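Octopine dehydrogenase (Pecten maximus, PDB 3C7A) catalyses the NADH-dependent reductive condensation of L-arginine with pyruvate to form D-octopine, preferring arginine for its positively charged guanidinium group. Local coordinates at residues 199-204 with 393-398; 209-214 with 273-278. All coordinates share one frame; numbering follows the deposited sequence.

Both contacts are buried, and neither has a hydrogen bond across it; only interaction 2 is wholly apolar. They lie on successive parts of the chain: interaction 1 uses the start of helix 200-205, interaction 2 residues 209-214, which lead into helix 211-220. Their centres are 21 Å apart and their nearest atoms about 6 Å, without touching. Interaction 1 joins helix 200-205 to the last helix, 391-396, far on in the chain, and mixes aliphatic contact with the edges of two aromatic rings and a backbone carbonyl. Both segments of interaction 2 belong to the alpha-helical domain, and the contact is smaller, 77 Å² against 166 Å². It rests on three hydrophobic side chains, next in sequence to the active-site residue His212.

Interaction 1 (199-204 with 393-398); sequences HFLEML and AILTGK
His199 and Leu201 both meet the CD2 methyl of Leu395, where helix 200-205 faces the last helix, 391-396. From CB, the His199 chain runs to a CG lying opposite the backbone N (chi1 -156°), which turns the imidazole back over the first helical turn. There ND1 accepts a nearly straight, in-plane hydrogen bond from the Leu201 amide (Leu201 N to His199 ND1 3.2 Å, 168°), so His199 caps the helix from its N-cap position. Next round the ring, the CE1 corner of its edge meets Leu395 CD2 at 4.0 Å, and NE2 makes a weak hydrogen bond to Asn267. Leu201 CD1 reaches the same methyl, 4.1 Å from Leu395 CD2, while its CG sits over one face of the Phe200 ring, offset toward the rim. Phe200 points CZ at the carbonyl O of Ile394, 4.0 Å away and near the ring plane; that oxygen also has a weak bond from Arg126. An alanine in place of His199 would probably leave the Leu201 amide without its cap and open a gap beside Leu395. A histidine suits this place because one ring can serve helix, polar neighbour and leucine together. No directional bond crosses the contact, so it depends on the fit of side chains; the ND1 bond is likely to set the turn of the ring that meets Leu395.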
# COMPACT_ATOMS: atom_id res chain seq x y z
N HIS A 199 1.26 14.62 -7.93
CA HIS A 199 0.62 13.79 -8.97
C HIS A 199 0.41 12.35 -8.49
O HIS A 199 1.19 11.85 -7.66
CB HIS A 199 1.47 13.81 -10.24
CG HIS A 199 0.70 13.51 -11.50
ND1 HIS A 199 0.40 12.23 -11.90
CD2 HIS A 199 0.19 14.33 -12.45
CE1 HIS A 199 -0.27 12.27 -13.04
NE2 HIS A 199 -0.41 13.54 -13.39
N PHE A 200 -0.61 11.67 -9.01
CA PHE A 200 -0.91 10.29 -8.59
C PHE A 200 0.07 9.24 -9.14
O PHE A 200 0.23 8.17 -8.54
CB PHE A 200 -2.39 9.91 -8.86
CG PHE A 200 -2.66 9.43 -10.27
CD1 PHE A 200 -2.89 10.34 -11.30
CD2 PHE A 200 -2.73 8.07 -10.56
CE1 PHE A 200 -3.16 9.90 -12.60
CE2 PHE A 200 -3.00 7.62 -11.85
CZ PHE A 200 -3.21 8.54 -12.88
N LEU A 201 0.70 9.54 -10.27
CA LEU A 201 1.74 8.67 -10.84
C LEU A 201 3.08 8.82 -10.12
O LEU A 201 3.92 7.92 -10.18
CB LEU A 201 1.90 8.91 -12.35
CG LEU A 201 0.80 8.43 -13.31
CD1 LEU A 201 1.10 8.88 -14.73
CD2 LEU A 201 0.62 6.91 -13.27
N GLU A 202 3.28 9.97 -9.46
CA GLU A 202 4.42 10.18 -8.56
C GLU A 202 4.34 9.21 -7.38
O GLU A 202 5.33 8.55 -7.04
CB GLU A 202 4.45 11.64 -8.06
CG GLU A 202 5.54 11.95 -7.03
CD GLU A 202 5.22 13.15 -6.14
OE1 GLU A 202 4.57 14.11 -6.62
OE2 GLU A 202 5.62 13.13 -4.96
N MET A 203 3.16 9.13 -6.77
CA MET A 203 2.89 8.24 -5.63
C MET A 203 3.04 6.76 -6.01
O MET A 203 3.54 5.96 -5.22
CB MET A 203 1.48 8.53 -5.07
CG MET A 203 1.03 7.66 -3.88
SD MET A 203 1.95 7.87 -2.34
CE MET A 203 1.56 9.57 -1.91
N LEU A 204 2.62 6.42 -7.23
CA LEU A 204 2.68 5.05 -7.74
C LEU A 204 4.11 4.49 -7.80
O LEU A 204 4.37 3.42 -7.26
CB LEU A 204 1.99 4.95 -9.12
CG LEU A 204 1.63 3.57 -9.70
CD1 LEU A 204 0.41 3.66 -10.61
CD2 LEU A 204 2.80 2.92 -10.44
N ALA A 393 -5.40 7.22 -22.08
CA ALA A 393 -6.38 6.39 -21.38
C ALA A 393 -6.01 6.15 -19.91
O ALA A 393 -6.88 6.06 -19.05
CB ALA A 393 -6.58 5.07 -22.10
N ILE A 394 -4.71 6.05 -19.64
CA ILE A 394 -4.18 5.90 -18.28
C ILE A 394 -4.43 7.16 -17.43
O ILE A 394 -4.76 7.06 -16.25
CB ILE A 394 -2.67 5.52 -18.30
CG1 ILE A 394 -2.50 4.04 -18.69
CG2 ILE A 394 -1.99 5.78 -16.95
CD1 ILE A 394 -1.14 3.69 -19.27
N LEU A 395 -4.29 8.33 -18.05
CA LEU A 395 -4.46 9.61 -17.35
C LEU A 395 -5.92 10.02 -17.12
O LEU A 395 -6.26 10.49 -16.03
CB LEU A 395 -3.71 10.73 -18.09
CG LEU A 395 -2.18 10.78 -18.05
CD1 LEU A 395 -1.65 11.74 -19.11
CD2 LEU A 395 -1.64 11.15 -16.67
N THR A 396 -6.77 9.84 -18.13
CA THR A 396 -8.14 10.36 -18.10
C THR A 396 -9.21 9.32 -17.75
O THR A 396 -10.21 9.65 -17.10
CB THR A 396 -8.53 11.03 -19.45
OG1 THR A 396 -8.49 10.06 -20.51
CG2 THR A 396 -7.59 12.19 -19.77
N GLY A 397 -9.01 8.08 -18.20
CA GLY A 397 -9.99 7.01 -18.01
C GLY A 397 -10.97 6.88 -19.15
O GLY A 397 -12.01 6.21 -19.02
N LYS A 398 -10.66 7.50 -20.29
CA LYS A 398 -11.52 7.50 -21.47
C LYS A 398 -10.93 6.69 -22.62
O LYS A 398 -9.73 6.78 -22.90
CB LYS A 398 -11.79 8.94 -21.93
CG LYS A 398 -12.69 9.74 -21.00
CD LYS A 398 -12.65 11.22 -21.34
CE LYS A 398 -13.68 12.01 -20.55
NZ LYS A 398 -15.07 11.75 -21.04

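Interaction 2 (209-214 with 273-278); sequences SFVHPA and KDIYQW
Ile275 sends its CD1 methyl towards both Phe210 and Val211, joining helix 275-282 to the residues leading into helix 211-220, in the alpha-helical domain characteristic of opine dehydrogenases. The isoleucine is stretched out: CG1 lies opposite the backbone N (chi1 -168°) and CD1 continues away from CA (chi2 160°), so the methyl stands at the far end of the chain. This reach matters because the backbones are well apart, with the CA atoms of Val211 and Ile275 separated by 10.4 Å. Phe210 has its CG between its own backbone N and carbonyl carbon (chi1 58°), which carries the ring across to CD1 and against Leu246, Cys249 and Cys253 of helix 240-263. A large flat side chain suits a position where three helices come together. Val211, branched at CB, has CG1 anti to the backbone N, which leaves CG2 as the methyl that meets Ile275. Tyr208, just before residues 209-214, also touches Ile275, adding to the contact from the Phe210 side of the chain. His212, the active-site histidine that binds pyruvate, follows Val211 in sequence but takes no part in this contact; its NE2 is hydrogen-bonded to Tyr235. Ile275 CD1 stands 4.4 Å from Phe210 CZ and equally 4.4 Å from Val211 CG2.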
# COMPACT_ATOMS: atom_id res chain seq x y z
N SER A 209 8.96 -0.78 -5.43
CA SER A 209 8.49 -2.18 -5.34
C SER A 209 9.60 -3.23 -5.47
O SER A 209 9.40 -4.40 -5.10
CB SER A 209 7.40 -2.44 -6.39
OG SER A 209 6.24 -1.67 -6.14
N PHE A 210 10.77 -2.82 -5.96
CA PHE A 210 11.91 -3.70 -6.22
C PHE A 210 12.76 -4.07 -5.00
O PHE A 210 13.62 -4.95 -5.08
CB PHE A 210 12.81 -3.10 -7.31
CG PHE A 210 13.35 -1.72 -6.97
CD1 PHE A 210 14.50 -1.58 -6.20
CD2 PHE A 210 12.71 -0.57 -7.44
CE1 PHE A 210 15.00 -0.31 -5.88
CE2 PHE A 210 13.20 0.70 -7.13
CZ PHE A 210 14.34 0.83 -6.35
N VAL A 211 12.54 -3.39 -3.87
CA VAL A 211 13.43 -3.47 -2.70
C VAL A 211 13.56 -4.87 -2.06
O VAL A 211 14.68 -5.40 -1.96
CB VAL A 211 13.08 -2.40 -1.61
CG1 VAL A 211 13.87 -2.62 -0.33
CG2 VAL A 211 13.33 -0.99 -2.14
N HIS A 212 12.45 -5.46 -1.65
CA HIS A 212 12.47 -6.77 -0.98
C HIS A 212 12.85 -7.96 -1.88
O HIS A 212 13.61 -8.83 -1.45
CB HIS A 212 11.17 -7.04 -0.21
CG HIS A 212 11.02 -6.24 1.04
ND1 HIS A 212 9.82 -5.69 1.44
CD2 HIS A 212 11.93 -5.87 1.98
CE1 HIS A 212 9.99 -5.03 2.57
NE2 HIS A 212 11.26 -5.13 2.92
N PRO A 213 12.31 -8.01 -3.12
CA PRO A 213 12.76 -9.05 -4.07
C PRO A 213 14.27 -9.03 -4.37
O PRO A 213 14.86 -10.08 -4.61
CB PRO A 213 11.96 -8.74 -5.33
CG PRO A 213 10.75 -8.02 -4.85
CD PRO A 213 11.25 -7.17 -3.72
N ALA A 214 14.88 -7.84 -4.35
CA ALA A 214 16.31 -7.69 -4.61
C ALA A 214 17.20 -8.22 -3.48
O ALA A 214 18.28 -8.75 -3.73
CB ALA A 214 16.65 -6.23 -4.92
N LYS A 273 12.52 11.09 -7.06
CA LYS A 273 13.94 11.18 -6.63
C LYS A 273 14.83 9.90 -6.48
O LYS A 273 14.33 8.81 -6.39
CB LYS A 273 14.09 12.08 -5.42
CG LYS A 273 13.47 11.58 -4.14
CD LYS A 273 13.49 12.66 -3.02
CE LYS A 273 12.28 13.51 -2.98
NZ LYS A 273 12.10 14.36 -1.84
N ASP A 274 16.15 10.07 -6.47
CA ASP A 274 17.07 8.95 -6.21
C ASP A 274 16.82 8.34 -4.83
O ASP A 274 16.49 9.07 -3.88
CB ASP A 274 18.53 9.41 -6.30
CG ASP A 274 18.90 10.00 -7.65
OD1 ASP A 274 18.90 9.25 -8.66
OD2 ASP A 274 19.22 11.20 -7.71
N ILE A 275 16.98 7.03 -4.72
CA ILE A 275 16.81 6.32 -3.44
C ILE A 275 17.88 6.70 -2.40
O ILE A 275 17.61 6.71 -1.19
CB ILE A 275 16.70 4.76 -3.63
CG1 ILE A 275 16.22 4.08 -2.34
CG2 ILE A 275 18.01 4.16 -4.18
CD1 ILE A 275 15.63 2.69 -2.55
N TYR A 276 19.09 7.03 -2.87
CA TYR A 276 20.18 7.50 -2.00
C TYR A 276 19.85 8.85 -1.36
O TYR A 276 20.16 9.09 -0.19
CB TYR A 276 21.50 7.56 -2.78
CG TYR A 276 22.68 8.15 -2.02
CD1 TYR A 276 23.33 7.43 -1.02
CD2 TYR A 276 23.16 9.42 -2.33
CE1 TYR A 276 24.42 7.96 -0.33
CE2 TYR A 276 24.25 9.97 -1.65
CZ TYR A 276 24.88 9.24 -0.65
OH TYR A 276 25.95 9.77 0.02
N GLN A 277 19.21 9.73 -2.14
CA GLN A 277 18.73 11.03 -1.66
C GLN A 277 17.64 10.86 -0.60
O GLN A 277 17.60 11.62 0.38
CB GLN A 277 18.22 11.88 -2.83
CG GLN A 277 17.95 13.34 -2.48
CD GLN A 277 17.32 14.13 -3.62
OE1 GLN A 277 17.68 13.95 -4.79
NE2 GLN A 277 16.38 15.01 -3.29
N TRP A 278 16.77 9.87 -0.79
CA TRP A 278 15.67 9.58 0.14
C TRP A 278 16.17 9.12 1.52
O TRP A 278 15.64 9.56 2.54
CB TRP A 278 14.72 8.53 -0.46
CG TRP A 278 13.55 8.18 0.42
CD1 TRP A 278 12.39 8.89 0.56
CD2 TRP A 278 13.43 7.05 1.30
NE1 TRP A 278 11.55 8.27 1.46
CE2 TRP A 278 12.17 7.14 1.93
CE3 TRP A 278 14.27 5.97 1.61
CZ2 TRP A 278 11.72 6.18 2.85
CZ3 TRP A 278 13.83 5.02 2.53
CH2 TRP A 278 12.56 5.14 3.14